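Local coordinates for protein BtrN (Bacillus circulans, PDB 4M7S) that catalyses the radical S-adenosylmethionine-dependent two-electron oxidation of 2-deoxy-scyllo-inosamine to amino-dideoxy-scyllo-inosose in butirosin biosynthesis, using two [4Fe-4S] clusters, at residues Ser50-Gly55 against Ile82-Pro87. Residues are numbered along the deposited sequence; the frame is centred on the assembly and turned at random.
Sequences SLDFAG and IPRARP
D52 meets R84 at the surface end of this contact between two helix-to-strand loops of the radical SAM domain. D52 has positive phi and closes the Schellman motif that ends helix 38-50. The two side chains cross at about a right angle, with carboxylate and guanidinium planes 51° apart; D52 OD2 forms a long salt bridge to R84 NH1 (3.4 Å), and D52 OD1, in the guanidinium plane at its edge, also touches R84 CD. The same NH1 makes a weak, bent hydrogen bond to the D52 carbonyl. A bend at chi3 (66°) brings NH1 within range of both carboxylate and carbonyl O.

F53 turns inward instead. With CG anti to the backbone N, its ring reaches the buried side, where I82 CD1 lies near the ring plane at its edge, 4.1 Å from F53 CD2; A85 CB comes obliquely to the ring, 3.9 Å from F53 CD2. L48 and F5 pack against it as well, so a broad, flat apolar ring suits the place. A water donates to F53 O (2.8 Å) and accepts from R84 N, tying the first loop to the type I turn I82-A85. A54 is small enough to slip under the arginine, its CB 3.3 Å above the guanidinium plane and over its centre. The CA atoms come nearest here, A54 CA 4.0 Å from A85 CA.

G55 lays its N over the F53 ring; a CB would crowd F53 CZ, which suits glycine. G55 O accepts from R86 N (2.8 Å, N-H...O angle 154°), while A85 CA adds a CH...O contact. R86 also bonds to I57, so the G55 bond begins the parallel pairing of strands 56-58 and 86-91. The chemistry thus runs from a long ionic pair at the surface, probably a modest contribution, through water bridge and apolar packing, to a short backbone bond where the sheet starts.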
ATOM      1  N   SER A  50      14.771  10.049  -5.704  1.00 25.57           N
ATOM      2  CA  SER A  50      16.051   9.619  -6.269  1.00 25.87           C
ATOM      3  C   SER A  50      15.856   8.514  -7.324  1.00 25.43           C
ATOM      4  O   SER A  50      16.760   8.210  -8.106  1.00 26.18           O
ATOM      5  CB  SER A  50      16.961   9.103  -5.158  1.00 27.99           C
ATOM      6  OG  SER A  50      16.478   7.868  -4.646  1.00 26.29           O
ATOM      7  N   LEU A  51      14.674   7.912  -7.339  1.00 23.73           N
ATOM      8  CA  LEU A  51      14.341   6.878  -8.321  1.00 28.59           C
ATOM      9  C   LEU A  51      13.501   7.442  -9.472  1.00 33.10           C
ATOM     10  O   LEU A  51      13.124   6.705 -10.373  1.00 34.08           O
ATOM     11  CB  LEU A  51      13.556   5.746  -7.647  1.00 25.70           C
ATOM     12  CG  LEU A  51      14.251   4.920  -6.564  1.00 23.91           C
ATOM     13  CD1 LEU A  51      13.222   4.151  -5.724  1.00 20.50           C
ATOM     14  CD2 LEU A  51      15.273   3.957  -7.186  1.00 22.39           C
ATOM     15  N   ASP A  52      13.204   8.742  -9.436  1.00 32.92           N
ATOM     16  CA  ASP A  52      12.246   9.337 -10.374  1.00 36.43           C
ATOM     17  C   ASP A  52      10.953   8.509 -10.424  1.00 33.49           C
ATOM     18  O   ASP A  52      10.400   8.249 -11.497  1.00 33.89           O
ATOM     19  CB  ASP A  52      12.861   9.461 -11.774  1.00 45.70           C
ATOM     20  CG  ASP A  52      12.092  10.420 -12.673  1.00 56.92           C
ATOM     21  OD1 ASP A  52      11.194  11.128 -12.171  1.00 60.13           O
ATOM     22  OD2 ASP A  52      12.399  10.471 -13.883  1.00 65.45           O
ATOM     23  N   PHE A  53      10.488   8.086  -9.254  1.00 31.62           N
ATOM     24  CA  PHE A  53       9.332   7.198  -9.153  1.00 29.34           C
ATOM     25  C   PHE A  53       8.083   7.739  -9.857  1.00 29.44           C
ATOM     26  O   PHE A  53       7.635   8.857  -9.583  1.00 30.30           O
ATOM     27  CB  PHE A  53       9.012   6.901  -7.694  1.00 24.90           C
ATOM     28  CG  PHE A  53       7.851   5.971  -7.520  1.00 24.32           C
ATOM     29  CD1 PHE A  53       7.937   4.648  -7.947  1.00 26.31           C
ATOM     30  CD2 PHE A  53       6.675   6.417  -6.946  1.00 23.00           C
ATOM     31  CE1 PHE A  53       6.862   3.784  -7.797  1.00 27.59           C
ATOM     32  CE2 PHE A  53       5.597   5.566  -6.794  1.00 24.00           C
ATOM     33  CZ  PHE A  53       5.690   4.250  -7.215  1.00 25.87           C
ATOM     34  N   ALA A  54       7.530   6.937 -10.762  1.00 28.71           N
ATOM     35  CA  ALA A  54       6.417   7.371 -11.599  1.00 26.86           C
ATOM     36  C   ALA A  54       5.266   6.376 -11.585  1.00 26.96           C
ATOM     37  O   ALA A  54       4.455   6.355 -12.509  1.00 29.44           O
ATOM     38  CB  ALA A  54       6.898   7.609 -13.039  1.00 29.65           C
ATOM     39  N   GLY A  55       5.185   5.557 -10.539  1.00 25.69           N
ATOM     40  CA  GLY A  55       4.092   4.611 -10.416  1.00 22.37           C
ATOM     41  C   GLY A  55       3.001   5.178  -9.527  1.00 26.21           C
ATOM     42  O   GLY A  55       2.897   6.397  -9.360  1.00 27.71           O
ATOM     43  N   ILE A  82       7.879  13.665  -6.219  1.00 27.61           N
ATOM     44  CA  ILE A  82       7.588  12.675  -7.255  1.00 28.17           C
ATOM     45  C   ILE A  82       6.390  13.088  -8.129  1.00 29.23           C
ATOM     46  O   ILE A  82       5.356  12.421  -8.138  1.00 30.88           O
ATOM     47  CB  ILE A  82       7.373  11.270  -6.634  1.00 27.33           C
ATOM     48  CG1 ILE A  82       6.348  11.323  -5.499  1.00 25.79           C
ATOM     49  CG2 ILE A  82       8.687  10.721  -6.076  1.00 23.03           C
ATOM     50  CD1 ILE A  82       6.031   9.942  -4.885  1.00 27.53           C
ATOM     51  N   PRO A  83       6.535  14.196  -8.877  1.00 29.95           N
ATOM     52  CA  PRO A  83       5.399  14.745  -9.627  1.00 33.26           C
ATOM     53  C   PRO A  83       4.905  13.828 -10.757  1.00 35.61           C
ATOM     54  O   PRO A  83       3.775  14.005 -11.217  1.00 38.18           O
ATOM     55  CB  PRO A  83       5.955  16.062 -10.199  1.00 35.65           C
ATOM     56  CG  PRO A  83       7.434  15.869 -10.247  1.00 37.81           C
ATOM     57  CD  PRO A  83       7.765  14.983  -9.074  1.00 33.26           C
ATOM     58  N   ARG A  84       5.730  12.876 -11.194  1.00 34.12           N
ATOM     59  CA  ARG A  84       5.292  11.874 -12.174  1.00 35.74           C
ATOM     60  C   ARG A  84       4.416  10.777 -11.545  1.00 30.74           C
ATOM     61  O   ARG A  84       3.671  10.097 -12.247  1.00 35.24           O
ATOM     62  CB  ARG A  84       6.485  11.197 -12.853  1.00 38.69           C
ATOM     63  CG  ARG A  84       7.466  12.118 -13.542  1.00 47.81           C
ATOM     64  CD  ARG A  84       8.615  11.303 -14.153  1.00 52.89           C
ATOM     65  NE  ARG A  84       8.160  10.443 -15.247  1.00 58.89           N
ATOM     66  CZ  ARG A  84       8.645   9.231 -15.513  1.00 60.73           C
ATOM     67  NH1 ARG A  84       9.606   8.706 -14.757  1.00 58.48           N
ATOM     68  NH2 ARG A  84       8.158   8.536 -16.534  1.00 63.11           N
ATOM     69  N   ALA A  85       4.518  10.590 -10.232  1.00 24.97           N
ATOM     70  CA  ALA A  85       3.779   9.512  -9.566  1.00 26.83           C
ATOM     71  C   ALA A  85       2.282   9.799  -9.561  1.00 30.39           C
ATOM     72  O   ALA A  85       1.862  10.927  -9.814  1.00 30.56           O
ATOM     73  CB  ALA A  85       4.275   9.307  -8.152  1.00 23.56           C
ATOM     74  N   ARG A  86       1.481   8.777  -9.261  1.00 29.63           N
ATOM     75  CA  ARG A  86       0.025   8.912  -9.259  1.00 28.71           C
ATOM     76  C   ARG A  86      -0.532   8.637  -7.871  1.00 25.78           C
ATOM     77  O   ARG A  86      -0.657   7.478  -7.470  1.00 26.97           O
ATOM     78  CB  ARG A  86      -0.595   7.962 -10.295  1.00 33.52           C
ATOM     79  CG  ARG A  86      -2.128   7.927 -10.317  1.00 34.96           C
ATOM     80  CD  ARG A  86      -2.621   7.202 -11.568  1.00 43.57           C
ATOM     81  NE  ARG A  86      -4.049   6.900 -11.511  1.00 45.58           N
ATOM     82  CZ  ARG A  86      -5.009   7.725 -11.917  1.00 46.19           C
ATOM     83  NH1 ARG A  86      -6.279   7.356 -11.832  1.00 47.20           N
ATOM     84  NH2 ARG A  86      -4.699   8.917 -12.412  1.00 44.11           N
ATOM     85  N   PRO A  87      -0.844   9.709  -7.121  1.00 23.61           N
ATOM     86  CA  PRO A  87      -1.341   9.617  -5.745  1.00 22.12           C
ATOM     87  C   PRO A  87      -2.811   9.206  -5.693  1.00 23.76           C
ATOM     88  O   PRO A  87      -3.647   9.828  -6.352  1.00 25.09           O
ATOM     89  CB  PRO A  87      -1.176  11.054  -5.209  1.00 21.52           C
ATOM     90  CG  PRO A  87      -0.272  11.764  -6.211  1.00 21.72           C
ATOM     91  CD  PRO A  87      -0.592  11.107  -7.518  1.00 22.25           C
TER
HETATM   92  O   HOH W   1       8.160  11.527 -10.237  1.00 27.56           O